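Local coordinates for probable zinc protease PqqL (Escherichia coli, PDB 6OFT), which probably acts as a zinc-dependent endopeptidase of the M16 family in the periplasm, the deposited chain being the first half of the protein, at residues Y190-I202 and L220-R232. Numbering follows the deposited sequence.
Sequences YQRWYQPNNMTFI and LSKLPANKAAENR
With chi1 at 74°, the carboxamide of Asn-197 sits between its own backbone N and carbonyl carbon, which turns OD1 to the backbone of Ala-228; the N-H there points almost straight at it in a hydrogen bond, Ala-228 N to Asn-197 OD1 2.8 Å. Its other branch, ND2, reaches a water that in turn donates to Ala-228 O, so the Asn-197 amide holds Ala-228 directly at N and through a water at O. From the last helical turn, Arg-192 O accepts a backbone hydrogen bond from Ala-229 N (3.0 Å, 163° at the hydrogen). Trp-193 receives Ala-229 CB over a face of its six-membered ring, 4.0 Å from the centroid in a CH-pi contact, while Glu-230 O meets the ring edge.

In Asn-198, by contrast, CG lies opposite the backbone N (chi1 -166°), which places the amide between Trp-193 O and Asn-231. Asn-198 ND2 donates to Trp-193 O at 2.9 Å, and Asn-198 OD1 accepts a bent hydrogen bond from Asn-231 ND2, which stands above the Asn-198 carbonyl plane. Thr-40 OG1 joins the two asparagines, hydrogen-bonded to Asn-198 ND2 and Asn-231 OD1. Replacing Asn-198 with a leucine would probably leave Trp-193 O and Asn-231 ND2 without these partners, the Asn-231 amide still held at OD1 by Thr-40 but less firmly fixed in rotation.

Further along, Pro-196 CG packs 4.0 Å from Leu-223 CB, and Leu-220 CD1 covers a face of the Phe-201 ring. The contact thus straps the loop leaving helix 209-220 across the turn that joins helix 183-193 to strand 199-205, a central strand of the mixed sheet in this M16 alpha/beta domain, with Trp-193 about 11 Å, side chain to side chain, from the predicted catalytic Glu-57.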
ATOM      1  N   TYR A 190      -7.944  22.439  -4.754  1.00 23.43           N
ATOM      2  CA  TYR A 190      -6.910  22.809  -3.791  1.00 23.22           C
ATOM      3  C   TYR A 190      -7.486  23.484  -2.548  1.00 28.95           C
ATOM      4  O   TYR A 190      -7.172  23.059  -1.438  1.00 28.10           O
ATOM      5  CB  TYR A 190      -5.890  23.721  -4.473  1.00 24.12           C
ATOM      6  CG  TYR A 190      -4.797  24.273  -3.585  1.00 24.60           C
ATOM      7  CD1 TYR A 190      -3.770  23.456  -3.121  1.00 25.43           C
ATOM      8  CD2 TYR A 190      -4.717  25.639  -3.315  1.00 25.13           C
ATOM      9  CE1 TYR A 190      -2.716  23.975  -2.373  1.00 26.34           C
ATOM     10  CE2 TYR A 190      -3.659  26.170  -2.581  1.00 25.41           C
ATOM     11  CZ  TYR A 190      -2.657  25.335  -2.117  1.00 30.45           C
ATOM     12  OH  TYR A 190      -1.610  25.849  -1.389  1.00 31.64           O
ATOM     13  N   GLN A 191      -8.325  24.523  -2.720  1.00 27.42           N
ATOM     14  CA  GLN A 191      -8.906  25.237  -1.577  1.00 27.57           C
ATOM     15  C   GLN A 191      -9.980  24.401  -0.845  1.00 30.29           C
ATOM     16  O   GLN A 191     -10.157  24.569   0.359  1.00 30.42           O
ATOM     17  CB  GLN A 191      -9.405  26.633  -1.976  1.00 29.86           C
ATOM     18  CG  GLN A 191      -8.274  27.519  -2.513  1.00 45.98           C
ATOM     19  CD  GLN A 191      -8.615  28.980  -2.688  1.00 64.15           C
ATOM     20  OE1 GLN A 191      -7.888  29.859  -2.218  1.00 61.05           O
ATOM     21  NE2 GLN A 191      -9.702  29.283  -3.386  1.00 50.81           N
ATOM     22  N   ARG A 192     -10.613  23.448  -1.544  1.00 26.30           N
ATOM     23  CA  ARG A 192     -11.610  22.536  -0.975  1.00 26.71           C
ATOM     24  C   ARG A 192     -10.971  21.532  -0.004  1.00 30.09           C
ATOM     25  O   ARG A 192     -11.531  21.273   1.062  1.00 29.10           O
ATOM     26  CB  ARG A 192     -12.334  21.763  -2.109  1.00 26.96           C
ATOM     27  CG  ARG A 192     -13.434  20.791  -1.644  1.00 35.26           C
ATOM     28  CD  ARG A 192     -14.662  20.742  -2.558  1.00 40.65           C
ATOM     29  NE  ARG A 192     -14.322  20.442  -3.948  1.00 48.42           N
ATOM     30  CZ  ARG A 192     -14.538  21.265  -4.967  1.00 66.41           C
ATOM     31  NH1 ARG A 192     -15.129  22.436  -4.770  1.00 64.45           N
ATOM     32  NH2 ARG A 192     -14.177  20.918  -6.192  1.00 51.35           N
ATOM     33  N   TRP A 193      -9.816  20.946  -0.392  1.00 25.71           N
ATOM     34  CA  TRP A 193      -9.178  19.870   0.360  1.00 24.07           C
ATOM     35  C   TRP A 193      -7.912  20.249   1.119  1.00 26.69           C
ATOM     36  O   TRP A 193      -7.580  19.564   2.092  1.00 26.98           O
ATOM     37  CB  TRP A 193      -8.901  18.687  -0.588  1.00 22.26           C
ATOM     38  CG  TRP A 193     -10.147  18.177  -1.257  1.00 23.67           C
ATOM     39  CD1 TRP A 193     -10.521  18.379  -2.554  1.00 26.79           C
ATOM     40  CD2 TRP A 193     -11.229  17.471  -0.631  1.00 23.77           C
ATOM     41  NE1 TRP A 193     -11.750  17.804  -2.788  1.00 26.50           N
ATOM     42  CE2 TRP A 193     -12.203  17.227  -1.629  1.00 28.04           C
ATOM     43  CE3 TRP A 193     -11.462  16.992   0.674  1.00 24.59           C
ATOM     44  CZ2 TRP A 193     -13.395  16.536  -1.362  1.00 27.54           C
ATOM     45  CZ3 TRP A 193     -12.628  16.281   0.926  1.00 26.10           C
ATOM     46  CH2 TRP A 193     -13.577  16.060  -0.083  1.00 27.17           C
ATOM     47  N   TYR A 194      -7.181  21.293   0.673  1.00 22.71           N
ATOM     48  CA  TYR A 194      -5.938  21.729   1.338  1.00 22.04           C
ATOM     49  C   TYR A 194      -6.219  22.770   2.407  1.00 26.94           C
ATOM     50  O   TYR A 194      -6.011  23.976   2.206  1.00 28.47           O
ATOM     51  CB  TYR A 194      -4.866  22.222   0.336  1.00 21.98           C
ATOM     52  CG  TYR A 194      -4.207  21.140  -0.490  1.00 21.43           C
ATOM     53  CD1 TYR A 194      -4.956  20.330  -1.342  1.00 23.15           C
ATOM     54  CD2 TYR A 194      -2.821  20.998  -0.507  1.00 21.86           C
ATOM     55  CE1 TYR A 194      -4.349  19.352  -2.131  1.00 24.39           C
ATOM     56  CE2 TYR A 194      -2.197  20.060  -1.331  1.00 22.16           C
ATOM     57  CZ  TYR A 194      -2.966  19.240  -2.142  1.00 29.10           C
ATOM     58  OH  TYR A 194      -2.361  18.292  -2.927  1.00 27.22           O
ATOM     59  N   GLN A 195      -6.749  22.292   3.532  1.00 23.63           N
ATOM     60  CA  GLN A 195      -7.071  23.080   4.727  1.00 23.95           C
ATOM     61  C   GLN A 195      -6.473  22.337   5.926  1.00 26.97           C
ATOM     62  O   GLN A 195      -6.321  21.116   5.809  1.00 24.88           O
ATOM     63  CB  GLN A 195      -8.590  23.346   4.858  1.00 25.50           C
ATOM     64  CG  GLN A 195      -9.191  24.243   3.728  1.00 26.31           C
ATOM     65  CD  GLN A 195      -8.456  25.548   3.423  1.00 35.28           C
ATOM     66  OE1 GLN A 195      -7.706  26.080   4.233  1.00 33.85           O
ATOM     67  NE2 GLN A 195      -8.654  26.109   2.235  1.00 23.62           N
ATOM     68  N   PRO A 196      -6.042  23.041   7.019  1.00 22.41           N
ATOM     69  CA  PRO A 196      -5.285  22.372   8.096  1.00 22.14           C
ATOM     70  C   PRO A 196      -5.868  21.119   8.731  1.00 26.26           C
ATOM     71  O   PRO A 196      -5.091  20.223   9.013  1.00 26.07           O
ATOM     72  CB  PRO A 196      -5.104  23.479   9.145  1.00 23.71           C
ATOM     73  CG  PRO A 196      -5.067  24.705   8.352  1.00 27.92           C
ATOM     74  CD  PRO A 196      -6.076  24.501   7.248  1.00 23.83           C
ATOM     75  N   ASN A 197      -7.191  21.028   8.930  1.00 25.55           N
ATOM     76  CA  ASN A 197      -7.824  19.870   9.577  1.00 25.78           C
ATOM     77  C   ASN A 197      -7.794  18.577   8.718  1.00 29.69           C
ATOM     78  O   ASN A 197      -8.181  17.513   9.205  1.00 30.00           O
ATOM     79  CB  ASN A 197      -9.252  20.223  10.026  1.00 27.86           C
ATOM     80  CG  ASN A 197     -10.260  20.323   8.905  1.00 36.57           C
ATOM     81  OD1 ASN A 197      -9.943  20.692   7.770  1.00 29.00           O
ATOM     82  ND2 ASN A 197     -11.508  20.002   9.208  1.00 29.60           N
ATOM     83  N   ASN A 198      -7.330  18.676   7.454  1.00 24.20           N
ATOM     84  CA  ASN A 198      -7.191  17.547   6.549  1.00 22.57           C
ATOM     85  C   ASN A 198      -5.687  17.295   6.318  1.00 25.57           C
ATOM     86  O   ASN A 198      -5.315  16.576   5.386  1.00 24.40           O
ATOM     87  CB  ASN A 198      -7.937  17.842   5.219  1.00 22.91           C
ATOM     88  CG  ASN A 198      -8.142  16.637   4.336  1.00 33.26           C
ATOM     89  OD1 ASN A 198      -8.427  15.532   4.806  1.00 26.12           O
ATOM     90  ND2 ASN A 198      -7.984  16.817   3.036  1.00 24.70           N
ATOM     91  N   MET A 199      -4.823  17.857   7.198  1.00 21.81           N
ATOM     92  CA  MET A 199      -3.365  17.725   7.067  1.00 21.13           C
ATOM     93  C   MET A 199      -2.664  17.183   8.295  1.00 24.88           C
ATOM     94  O   MET A 199      -3.025  17.512   9.426  1.00 22.70           O
ATOM     95  CB  MET A 199      -2.714  19.075   6.734  1.00 23.08           C
ATOM     96  CG  MET A 199      -3.028  19.593   5.372  1.00 25.94           C
ATOM     97  SD  MET A 199      -2.431  21.282   5.285  1.00 29.19           S
ATOM     98  CE  MET A 199      -2.974  21.700   3.663  1.00 26.38           C
ATOM     99  N   THR A 200      -1.625  16.373   8.043  1.00 21.56           N
ATOM    100  CA  THR A 200      -0.732  15.825   9.051  1.00 21.42           C
ATOM    101  C   THR A 200       0.688  16.091   8.574  1.00 24.15           C
ATOM    102  O   THR A 200       1.034  15.719   7.450  1.00 22.72           O
ATOM    103  CB  THR A 200      -0.984  14.331   9.295  1.00 28.58           C
ATOM    104  OG1 THR A 200      -2.344  14.151   9.707  1.00 27.89           O
ATOM    105  CG2 THR A 200      -0.045  13.756  10.344  1.00 25.04           C
ATOM    106  N   PHE A 201       1.483  16.783   9.406  1.00 20.67           N
ATOM    107  CA  PHE A 201       2.891  17.039   9.126  1.00 20.32           C
ATOM    108  C   PHE A 201       3.695  15.973   9.903  1.00 22.83           C
ATOM    109  O   PHE A 201       3.533  15.852  11.120  1.00 20.69           O
ATOM    110  CB  PHE A 201       3.306  18.484   9.529  1.00 21.72           C
ATOM    111  CG  PHE A 201       4.666  18.821   8.964  1.00 22.69           C
ATOM    112  CD1 PHE A 201       4.826  19.095   7.613  1.00 25.67           C
ATOM    113  CD2 PHE A 201       5.796  18.818   9.775  1.00 23.86           C
ATOM    114  CE1 PHE A 201       6.093  19.338   7.075  1.00 26.68           C
ATOM    115  CE2 PHE A 201       7.057  19.084   9.238  1.00 26.28           C
ATOM    116  CZ  PHE A 201       7.194  19.336   7.888  1.00 24.62           C
ATOM    117  N   ILE A 202       4.515  15.174   9.191  1.00 19.97           N
ATOM    118  CA  ILE A 202       5.292  14.059   9.756  1.00 19.20           C
ATOM    119  C   ILE A 202       6.802  14.362   9.806  1.00 22.37           C
ATOM    120  O   ILE A 202       7.401  14.664   8.782  1.00 20.89           O
ATOM    121  CB  ILE A 202       4.957  12.745   8.981  1.00 21.87           C
ATOM    122  CG1 ILE A 202       3.432  12.441   9.019  1.00 21.97           C
ATOM    123  CG2 ILE A 202       5.784  11.546   9.484  1.00 22.65           C
ATOM    124  CD1 ILE A 202       2.956  11.417   7.997  1.00 26.22           C
ATOM    125  N   LEU A 220       3.732  26.555  11.029  1.00 25.46           N
ATOM    126  CA  LEU A 220       2.437  26.077  10.524  1.00 24.68           C
ATOM    127  C   LEU A 220       1.236  26.491  11.352  1.00 27.28           C
ATOM    128  O   LEU A 220       0.107  26.236  10.931  1.00 26.31           O
ATOM    129  CB  LEU A 220       2.463  24.528  10.343  1.00 23.96           C
ATOM    130  CG  LEU A 220       3.518  23.968   9.357  1.00 27.62           C
ATOM    131  CD1 LEU A 220       3.652  22.458   9.478  1.00 26.63           C
ATOM    132  CD2 LEU A 220       3.211  24.368   7.907  1.00 30.45           C
ATOM    133  N   SER A 221       1.455  27.117  12.511  1.00 25.56           N
ATOM    134  CA  SER A 221       0.339  27.527  13.364  1.00 27.35           C
ATOM    135  C   SER A 221      -0.381  28.793  12.856  1.00 32.15           C
ATOM    136  O   SER A 221      -1.556  28.996  13.192  1.00 31.89           O
ATOM    137  CB  SER A 221       0.767  27.660  14.828  1.00 32.66           C
ATOM    138  OG  SER A 221       1.685  28.721  15.025  1.00 41.39           O
ATOM    139  N   LYS A 222       0.287  29.600  12.007  1.00 29.62           N
ATOM    140  CA  LYS A 222      -0.324  30.817  11.452  1.00 31.03           C
ATOM    141  C   LYS A 222      -1.260  30.551  10.252  1.00 35.05           C
ATOM    142  O   LYS A 222      -1.911  31.494   9.781  1.00 35.75           O
ATOM    143  CB  LYS A 222       0.726  31.888  11.121  1.00 34.28           C
ATOM    144  CG  LYS A 222       1.279  32.578  12.380  1.00 49.07           C
ATOM    145  CD  LYS A 222       1.745  34.028  12.137  1.00 57.96           C
ATOM    146  CE  LYS A 222       3.173  34.164  11.650  1.00 66.16           C
ATOM    147  NZ  LYS A 222       4.168  33.803  12.699  1.00 77.66           N
ATOM    148  N   LEU A 223      -1.346  29.284   9.766  1.00 29.72           N
ATOM    149  CA  LEU A 223      -2.260  28.933   8.666  1.00 29.11           C
ATOM    150  C   LEU A 223      -3.700  29.145   9.174  1.00 34.13           C
ATOM    151  O   LEU A 223      -4.008  28.668  10.272  1.00 32.51           O
ATOM    152  CB  LEU A 223      -2.107  27.461   8.206  1.00 28.29           C
ATOM    153  CG  LEU A 223      -0.777  27.004   7.595  1.00 32.17           C
ATOM    154  CD1 LEU A 223      -0.730  25.487   7.503  1.00 31.38           C
ATOM    155  CD2 LEU A 223      -0.545  27.606   6.223  1.00 35.09           C
ATOM    156  N   PRO A 224      -4.573  29.880   8.430  1.00 32.13           N
ATOM    157  CA  PRO A 224      -5.956  30.097   8.913  1.00 32.68           C
ATOM    158  C   PRO A 224      -6.710  28.798   9.193  1.00 35.22           C
ATOM    159  O   PRO A 224      -6.556  27.812   8.458  1.00 34.04           O
ATOM    160  CB  PRO A 224      -6.612  30.894   7.776  1.00 35.17           C
ATOM    161  CG  PRO A 224      -5.466  31.556   7.072  1.00 39.27           C
ATOM    162  CD  PRO A 224      -4.350  30.557   7.134  1.00 33.85           C
ATOM    163  N   ALA A 225      -7.531  28.811  10.252  1.00 32.13           N
ATOM    164  CA  ALA A 225      -8.311  27.665  10.719  1.00 32.43           C
ATOM    165  C   ALA A 225      -9.497  27.293   9.813  1.00 36.24           C
ATOM    166  O   ALA A 225     -10.593  27.023  10.300  1.00 37.22           O
ATOM    167  CB  ALA A 225      -8.765  27.888  12.159  1.00 33.54           C
ATOM    168  N   ASN A 226      -9.271  27.233   8.499  1.00 32.49           N
ATOM    169  CA  ASN A 226     -10.318  26.829   7.564  1.00 32.52           C
ATOM    170  C   ASN A 226     -10.510  25.309   7.672  1.00 35.52           C
ATOM    171  O   ASN A 226      -9.565  24.572   8.001  1.00 33.43           O
ATOM    172  CB  ASN A 226      -9.984  27.233   6.119  1.00 31.09           C
ATOM    173  CG  ASN A 226      -9.736  28.710   5.883  1.00 48.59           C
ATOM    174  OD1 ASN A 226      -8.674  29.114   5.393  1.00 44.02           O
ATOM    175  ND2 ASN A 226     -10.713  29.547   6.191  1.00 35.64           N
ATOM    176  N   LYS A 227     -11.756  24.866   7.459  1.00 32.16           N
ATOM    177  CA  LYS A 227     -12.156  23.467   7.509  1.00 30.98           C
ATOM    178  C   LYS A 227     -12.240  22.958   6.076  1.00 33.77           C
ATOM    179  O   LYS A 227     -12.861  23.606   5.218  1.00 33.13           O
ATOM    180  CB  LYS A 227     -13.539  23.320   8.185  1.00 34.09           C
ATOM    181  CG  LYS A 227     -13.666  23.966   9.566  1.00 46.38           C
ATOM    182  CD  LYS A 227     -13.346  23.011  10.697  1.00 59.54           C
ATOM    183  CE  LYS A 227     -14.530  22.834  11.614  1.00 76.35           C
ATOM    184  NZ  LYS A 227     -14.190  22.012  12.807  1.00 87.98           N
ATOM    185  N   ALA A 228     -11.622  21.798   5.804  1.00 28.97           N
ATOM    186  CA  ALA A 228     -11.702  21.193   4.476  1.00 27.63           C
ATOM    187  C   ALA A 228     -13.085  20.545   4.346  1.00 31.18           C
ATOM    188  O   ALA A 228     -13.805  20.426   5.350  1.00 29.14           O
ATOM    189  CB  ALA A 228     -10.624  20.132   4.316  1.00 27.46           C
ATOM    190  N   ALA A 229     -13.464  20.137   3.114  1.00 29.05           N
ATOM    191  CA  ALA A 229     -14.718  19.399   2.881  1.00 29.97           C
ATOM    192  C   ALA A 229     -14.534  18.012   3.514  1.00 34.61           C
ATOM    193  O   ALA A 229     -13.391  17.590   3.712  1.00 34.71           O
ATOM    194  CB  ALA A 229     -14.975  19.252   1.388  1.00 30.52           C
ATOM    195  N   GLU A 230     -15.627  17.318   3.865  1.00 32.08           N
ATOM    196  CA  GLU A 230     -15.475  15.995   4.467  1.00 32.39           C
ATOM    197  C   GLU A 230     -15.126  14.948   3.417  1.00 33.98           C
ATOM    198  O   GLU A 230     -15.698  14.957   2.326  1.00 33.36           O
ATOM    199  CB  GLU A 230     -16.700  15.587   5.319  1.00 35.12           C
ATOM    200  CG  GLU A 230     -18.010  15.429   4.559  1.00 54.15           C
ATOM    201  CD  GLU A 230     -19.126  14.722   5.307  1.00 83.72           C
ATOM    202  OE1 GLU A 230     -19.797  13.863   4.688  1.00 79.45           O
ATOM    203  OE2 GLU A 230     -19.335  15.026   6.505  1.00 79.51           O
ATOM    204  N   ASN A 231     -14.160  14.077   3.727  1.00 29.69           N
ATOM    205  CA  ASN A 231     -13.772  12.999   2.815  1.00 29.21           C
ATOM    206  C   ASN A 231     -14.881  11.969   2.841  1.00 33.69           C
ATOM    207  O   ASN A 231     -15.251  11.509   3.919  1.00 33.42           O
ATOM    208  CB  ASN A 231     -12.440  12.360   3.226  1.00 26.06           C
ATOM    209  CG  ASN A 231     -11.239  13.194   2.859  1.00 37.28           C
ATOM    210  OD1 ASN A 231     -10.868  13.321   1.681  1.00 29.12           O
ATOM    211  ND2 ASN A 231     -10.603  13.778   3.863  1.00 25.78           N
ATOM    212  N   ARG A 232     -15.459  11.667   1.673  1.00 30.86           N
ATOM    213  CA  ARG A 232     -16.542  10.686   1.568  1.00 30.96           C
ATOM    214  C   ARG A 232     -15.950   9.285   1.584  1.00 34.55           C
ATOM    215  O   ARG A 232     -14.764   9.112   1.271  1.00 34.16           O
ATOM    216  CB  ARG A 232     -17.362  10.911   0.295  1.00 32.08           C
ATOM    217  CG  ARG A 232     -18.180  12.199   0.298  1.00 44.22           C
ATOM    218  CD  ARG A 232     -18.551  12.624  -1.109  1.00 58.81           C
ATOM    219  NE  ARG A 232     -19.556  11.745  -1.715  1.00 74.10           N
ATOM    220  CZ  ARG A 232     -19.923  11.788  -2.993  1.00 90.07           C
ATOM    221  NH1 ARG A 232     -19.363  12.662  -3.824  1.00 75.52           N
ATOM    222  NH2 ARG A 232     -20.845  10.953  -3.453  1.00 78.34           N
TER
HETATM  223  O   HOH W   1      -5.283  27.756   5.679  1.00 35.76           O
HETATM  224  O   HOH W   2     -13.772  19.152   7.808  1.00 43.18           O